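Local coordinates for protein mevalonate kinase, putative (Leishmania major, PDB 2HFS) that probably phosphorylates (R)-mevalonate with ATP to (R)-5-phosphomevalonate, as a GHMP-family kinase of isoprenoid and sterol biosynthesis, at residues Val107-Ile112 with Phe318-Thr323; Leu190-Thr195 with Ile291-Ala296. All coordinates share one frame; numbering follows the deposited sequence.

How the contacts relate
From the N terminus, the chain first leaves strand 97-103 and enters the loop 107-112, whose partner in contact 1 lies some 200 residues later. Strand 188-194 follows; with 291-296 it closes the shorter loop of contact 2, most of whose intervening residues are helical. Only afterwards does strand 318-324 follow and complete contact 1, so contact 2 is nested inside it. Both contacts reach one four-stranded antiparallel sheet: contact 2 joins two of its adjacent strands, whereas contact 1 sets the loop before helix 114-130 against its last strand. They also meet directly, F318 O and Y322 O probably accepting hydrogen bonds from G194 N and L190 N.

Contact 1: Val107-Ile112 with Phe318-Thr323; sequences VPSSGI and FIWRYT
The indole of W320 lies beneath V107, and its atoms can be followed outward from the strand. CB stands 3.6 Å above the plane of the Y322 ring, toward the rim of that ring. CG is anti to the carbonyl carbon (chi1 -54°), and from there the indole passes under V107 with one face. CD1 meets V107 CG2 at 4.0 Å, and next along the ring NE1 comes within 3.5 Å of V107 CG1. That methyl approaches obliquely and also touches CE2 and CZ2, while V107 CB sits over the five-membered ring in an off-centre CH-pi contact. At the far end the edge of the six-membered ring, at CH2, meets S109 OG, 3.5 Å away and near the ring plane. The opposite face of the indole takes F318 CB.

From P108 on, the loop probably begins the glycine-rich motif that in GHMP kinases holds the phosphates of ATP, just before helix 114-130. S109 to I112 form a type II turn, with G111 at a positive phi.

Y322 reaches this loop with its hydroxyl, which accepts a hydrogen bond from V107 N at 3.2 Å with an N-H...O angle of 155°. A water in the plane of the tyrosine ring, at its edge, makes a second link: it donates to V107 O at 2.6 Å and is hydrogen-bonded to Y322 OH at 2.8 Å. Both backbone polar groups of V107 are thus tied to one phenol, and the water rests over the same indole face as V107 CB. Farther along the loop I112 CD1 packs obliquely on the tyrosine, 3.7 Å from CE1. On the other side of strand 318-324, I319 and R321 turn to helix 299-312.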
loop_
_atom_site.group_PDB
_atom_site.type_symbol
_atom_site.label_atom_id
_atom_site.label_comp_id
_atom_site.label_asym_id
_atom_site.label_seq_id
_atom_site.Cartn_x
_atom_site.Cartn_y
_atom_site.Cartn_z
ATOM N N VAL A 107 9.449 3.802 3.063
ATOM C CA VAL A 107 9.587 5.156 2.500
ATOM C C VAL A 107 8.221 5.715 2.060
ATOM O O VAL A 107 7.716 5.339 1.008
ATOM C CB VAL A 107 10.581 5.163 1.281
ATOM C CG1 VAL A 107 10.594 6.551 0.532
ATOM C CG2 VAL A 107 11.974 4.743 1.719
ATOM N N PRO A 108 7.615 6.612 2.840
ATOM C CA PRO A 108 6.355 7.220 2.411
ATOM C C PRO A 108 6.514 7.949 1.099
ATOM O O PRO A 108 7.474 8.720 0.920
ATOM C CB PRO A 108 6.026 8.199 3.541
ATOM C CG PRO A 108 6.701 7.614 4.740
ATOM C CD PRO A 108 8.043 7.136 4.147
ATOM N N SER A 109 5.606 7.632 0.187
ATOM C CA SER A 109 5.552 8.151 -1.173
ATOM C C SER A 109 4.179 7.734 -1.683
ATOM O O SER A 109 3.639 6.735 -1.227
ATOM C CB SER A 109 6.648 7.495 -2.027
ATOM O OG SER A 109 6.730 8.078 -3.315
ATOM N N SER A 110 3.605 8.490 -2.614
ATOM C CA SER A 110 2.320 8.127 -3.194
ATOM C C SER A 110 2.311 6.692 -3.758
ATOM O O SER A 110 3.222 6.295 -4.484
ATOM C CB SER A 110 1.932 9.153 -4.273
ATOM O OG SER A 110 0.725 8.798 -4.884
ATOM N N GLY A 111 1.294 5.918 -3.381
ATOM C CA GLY A 111 1.083 4.563 -3.925
ATOM C C GLY A 111 1.459 3.393 -3.019
ATOM O O GLY A 111 1.021 2.239 -3.235
ATOM N N ILE A 112 2.271 3.676 -2.006
ATOM C CA ILE A 112 2.839 2.647 -1.129
ATOM C C ILE A 112 1.993 2.378 0.138
ATOM O O ILE A 112 2.390 1.574 1.016
ATOM C CB ILE A 112 4.264 3.046 -0.742
ATOM C CG1 ILE A 112 5.138 1.803 -0.524
ATOM C CG2 ILE A 112 4.242 3.962 0.488
ATOM C CD1 ILE A 112 5.317 0.894 -1.784
ATOM N N PHE A 318 12.814 7.234 -7.760
ATOM C CA PHE A 318 13.045 6.618 -6.475
ATOM C C PHE A 318 12.973 5.134 -6.710
ATOM O O PHE A 318 12.049 4.660 -7.369
ATOM C CB PHE A 318 11.965 7.049 -5.479
ATOM C CG PHE A 318 11.849 8.547 -5.319
ATOM C CD1 PHE A 318 10.768 9.233 -5.854
ATOM C CD2 PHE A 318 12.845 9.273 -4.656
ATOM C CE1 PHE A 318 10.655 10.610 -5.720
ATOM C CE2 PHE A 318 12.739 10.656 -4.516
ATOM C CZ PHE A 318 11.648 11.317 -5.051
ATOM N N ILE A 319 13.969 4.407 -6.213
ATOM C CA ILE A 319 14.011 2.959 -6.390
ATOM C C ILE A 319 14.164 2.291 -5.042
ATOM O O ILE A 319 15.061 2.626 -4.263
ATOM C CB ILE A 319 15.151 2.516 -7.358
ATOM C CG1 ILE A 319 15.081 3.298 -8.676
ATOM C CG2 ILE A 319 15.067 0.995 -7.599
ATOM C CD1 ILE A 319 16.408 3.296 -9.518
ATOM N N TRP A 320 13.286 1.337 -4.775
ATOM C CA TRP A 320 13.248 0.657 -3.499
ATOM C C TRP A 320 13.276 -0.851 -3.718
ATOM O O TRP A 320 12.728 -1.361 -4.707
ATOM C CB TRP A 320 11.990 1.064 -2.719
ATOM C CG TRP A 320 11.857 2.560 -2.556
ATOM C CD1 TRP A 320 12.747 3.412 -1.933
ATOM C CD2 TRP A 320 10.778 3.385 -3.032
ATOM N NE1 TRP A 320 12.277 4.707 -1.990
ATOM C CE2 TRP A 320 11.077 4.725 -2.665
ATOM C CE3 TRP A 320 9.599 3.132 -3.750
ATOM C CZ2 TRP A 320 10.229 5.793 -2.962
ATOM C CZ3 TRP A 320 8.751 4.197 -4.053
ATOM C CH2 TRP A 320 9.068 5.511 -3.666
ATOM N N ARG A 321 13.953 -1.554 -2.821
ATOM C CA ARG A 321 13.909 -3.011 -2.788
ATOM C C ARG A 321 12.961 -3.369 -1.670
ATOM O O ARG A 321 13.250 -3.120 -0.503
ATOM C CB ARG A 321 15.278 -3.617 -2.496
ATOM C CG ARG A 321 16.352 -3.204 -3.475
ATOM C CD ARG A 321 17.742 -3.657 -3.071
ATOM N NE ARG A 321 18.780 -2.937 -3.804
ATOM C CZ ARG A 321 19.576 -3.500 -4.699
ATOM N NH1 ARG A 321 19.446 -4.793 -4.972
ATOM N NH2 ARG A 321 20.503 -2.781 -5.327
ATOM N N TYR A 322 11.821 -3.930 -2.026
ATOM C CA TYR A 322 10.846 -4.333 -1.034
ATOM C C TYR A 322 10.617 -5.835 -1.183
ATOM O O TYR A 322 10.944 -6.415 -2.219
ATOM C CB TYR A 322 9.544 -3.543 -1.216
ATOM C CG TYR A 322 9.607 -2.070 -0.769
ATOM C CD1 TYR A 322 8.779 -1.105 -1.347
ATOM C CD2 TYR A 322 10.484 -1.663 0.237
ATOM C CE1 TYR A 322 8.820 0.254 -0.927
ATOM C CE2 TYR A 322 10.547 -0.324 0.657
ATOM C CZ TYR A 322 9.698 0.626 0.081
ATOM O OH TYR A 322 9.730 1.943 0.501
ATOM N N THR A 323 10.083 -6.476 -0.150
ATOM C CA THR A 323 9.792 -7.921 -0.235
ATOM C C THR A 323 8.430 -8.276 0.343
ATOM O O THR A 323 7.896 -7.599 1.229
ATOM C CB THR A 323 10.858 -8.795 0.478
ATOM O OG1 THR A 323 10.844 -8.513 1.880
ATOM C CG2 THR A 323 12.291 -8.470 0.037
HETATM O O HOH W 1 8.035 3.584 -0.951
#

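Contact 2: Leu190-Thr195 with Ile291-Ala296; sequences LVVVGT and IAVALA
I291 and G194 face each other as a non-hydrogen-bonded pair where strands 190-194 and 291-296 run antiparallel, their axes 161° apart. I291 CG1 occupies the position between the backbone N and the carbonyl carbon (chi1 55°), and its CD1 lies 3.7 Å from V192 CG1, while CG2 packs against the bare CA of G194. A292 then makes a reciprocal pair with V193: its N donates to V193 O, and its O accepts from V193 N at 2.9 Å. The same carbonyl oxygen is touched by V192 CG1 at 3.3 Å.

V293 turns back to the face of I291, where its CG2 lies 4.0 Å from L190 CD2, the two side chains crossing at a slant. A294 repeats the bonding pattern with V191. Its N donates to V191 O at 2.8 Å and its O accepts from V191 N. Their CB atoms stand 4.3 Å apart on the face covered by helices 264-275 and 299-312. L295 rejoins the first face, its CD1 4.1 Å from L190 CD2, and A296 leads to helix 299-312.

These are the two central strands of the sheet, whose order 2-3-1-4 and helix-covered face give the ferredoxin-like fold of the GHMP C-terminal domain.

Four backbone bonds thus satisfy the buried amides and carbonyls of A292 and A294, V191 and V193, while every touching side chain is aliphatic: hydrogen bonding sets the register, and the side chains that meet across the pair do so by apolar contact alone.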
loop_
_atom_site.group_PDB
_atom_site.type_symbol
_atom_site.label_atom_id
_atom_site.label_comp_id
_atom_site.label_asym_id
_atom_site.label_seq_id
_atom_site.Cartn_x
_atom_site.Cartn_y
_atom_site.Cartn_z
ATOM N N LEU A 190 10.770 -7.792 -4.765
ATOM C CA LEU A 190 10.174 -6.681 -5.501
ATOM C C LEU A 190 11.108 -5.494 -5.684
ATOM O O LEU A 190 11.875 -5.138 -4.770
ATOM C CB LEU A 190 8.884 -6.207 -4.796
ATOM C CG LEU A 190 7.754 -7.223 -4.589
ATOM C CD1 LEU A 190 6.539 -6.592 -3.900
ATOM C CD2 LEU A 190 7.343 -7.824 -5.916
ATOM N N VAL A 191 11.031 -4.859 -6.856
ATOM C CA VAL A 191 11.624 -3.528 -7.021
ATOM C C VAL A 191 10.422 -2.605 -7.234
ATOM O O VAL A 191 9.627 -2.826 -8.137
ATOM C CB VAL A 191 12.591 -3.413 -8.232
ATOM C CG1 VAL A 191 13.152 -2.014 -8.306
ATOM C CG2 VAL A 191 13.743 -4.403 -8.118
ATOM N N VAL A 192 10.253 -1.620 -6.362
ATOM C CA VAL A 192 9.164 -0.677 -6.532
ATOM C C VAL A 192 9.774 0.667 -6.884
ATOM O O VAL A 192 10.789 1.064 -6.303
ATOM C CB VAL A 192 8.268 -0.570 -5.284
ATOM C CG1 VAL A 192 7.105 0.423 -5.533
ATOM C CG2 VAL A 192 7.744 -1.952 -4.865
ATOM N N VAL A 193 9.168 1.362 -7.844
ATOM C CA VAL A 193 9.783 2.586 -8.401
ATOM C C VAL A 193 8.808 3.758 -8.314
ATOM O O VAL A 193 7.661 3.644 -8.750
ATOM C CB VAL A 193 10.201 2.357 -9.879
ATOM C CG1 VAL A 193 10.793 3.606 -10.486
ATOM C CG2 VAL A 193 11.172 1.194 -10.010
ATOM N N GLY A 194 9.256 4.885 -7.767
ATOM C CA GLY A 194 8.418 6.060 -7.710
ATOM C C GLY A 194 8.698 7.017 -8.860
ATOM O O GLY A 194 9.877 7.294 -9.160
ATOM N N THR A 195 7.635 7.545 -9.481
ATOM C CA THR A 195 7.776 8.450 -10.631
ATOM C C THR A 195 7.964 9.899 -10.177
ATOM O O THR A 195 8.447 10.731 -10.947
ATOM C CB THR A 195 6.539 8.392 -11.567
ATOM O OG1 THR A 195 5.370 8.723 -10.811
ATOM C CG2 THR A 195 6.252 6.963 -12.082
ATOM N N ILE A 291 3.552 4.782 -8.490
ATOM C CA ILE A 291 4.563 3.726 -8.461
ATOM C C ILE A 291 4.326 2.640 -9.508
ATOM O O ILE A 291 3.177 2.426 -9.974
ATOM C CB ILE A 291 4.674 3.035 -7.043
ATOM C CG1 ILE A 291 3.316 2.485 -6.550
ATOM C CG2 ILE A 291 5.303 3.987 -6.022
ATOM C CD1 ILE A 291 3.455 1.270 -5.590
ATOM N N ALA A 292 5.427 1.971 -9.852
ATOM C CA ALA A 292 5.404 0.718 -10.584
ATOM C C ALA A 292 6.063 -0.331 -9.718
ATOM O O ALA A 292 6.796 -0.003 -8.781
ATOM C CB ALA A 292 6.141 0.836 -11.914
ATOM N N VAL A 293 5.785 -1.597 -10.037
ATOM C CA VAL A 293 6.339 -2.722 -9.304
ATOM C C VAL A 293 6.910 -3.740 -10.293
ATOM O O VAL A 293 6.297 -4.013 -11.328
ATOM C CB VAL A 293 5.276 -3.376 -8.380
ATOM C CG1 VAL A 293 4.014 -3.842 -9.168
ATOM C CG2 VAL A 293 5.875 -4.518 -7.636
ATOM N N ALA A 294 8.095 -4.263 -9.986
ATOM C CA ALA A 294 8.713 -5.304 -10.814
ATOM C C ALA A 294 8.925 -6.527 -9.930
ATOM O O ALA A 294 9.232 -6.382 -8.735
ATOM C CB ALA A 294 10.041 -4.812 -11.380
ATOM N N LEU A 295 8.756 -7.718 -10.506
ATOM C CA LEU A 295 9.065 -8.965 -9.790
ATOM C C LEU A 295 10.409 -9.522 -10.248
ATOM O O LEU A 295 10.630 -9.710 -11.441
ATOM C CB LEU A 295 7.979 -10.015 -10.010
ATOM C CG LEU A 295 8.158 -11.390 -9.365
ATOM C CD1 LEU A 295 8.040 -11.353 -7.813
ATOM C CD2 LEU A 295 7.160 -12.357 -9.946
ATOM N N ALA A 296 11.291 -9.788 -9.296
ATOM C CA ALA A 296 12.616 -10.351 -9.592
ATOM C C ALA A 296 12.622 -11.832 -9.221
ATOM O O ALA A 296 11.853 -12.258 -8.361
ATOM C CB ALA A 296 13.704 -9.602 -8.811
#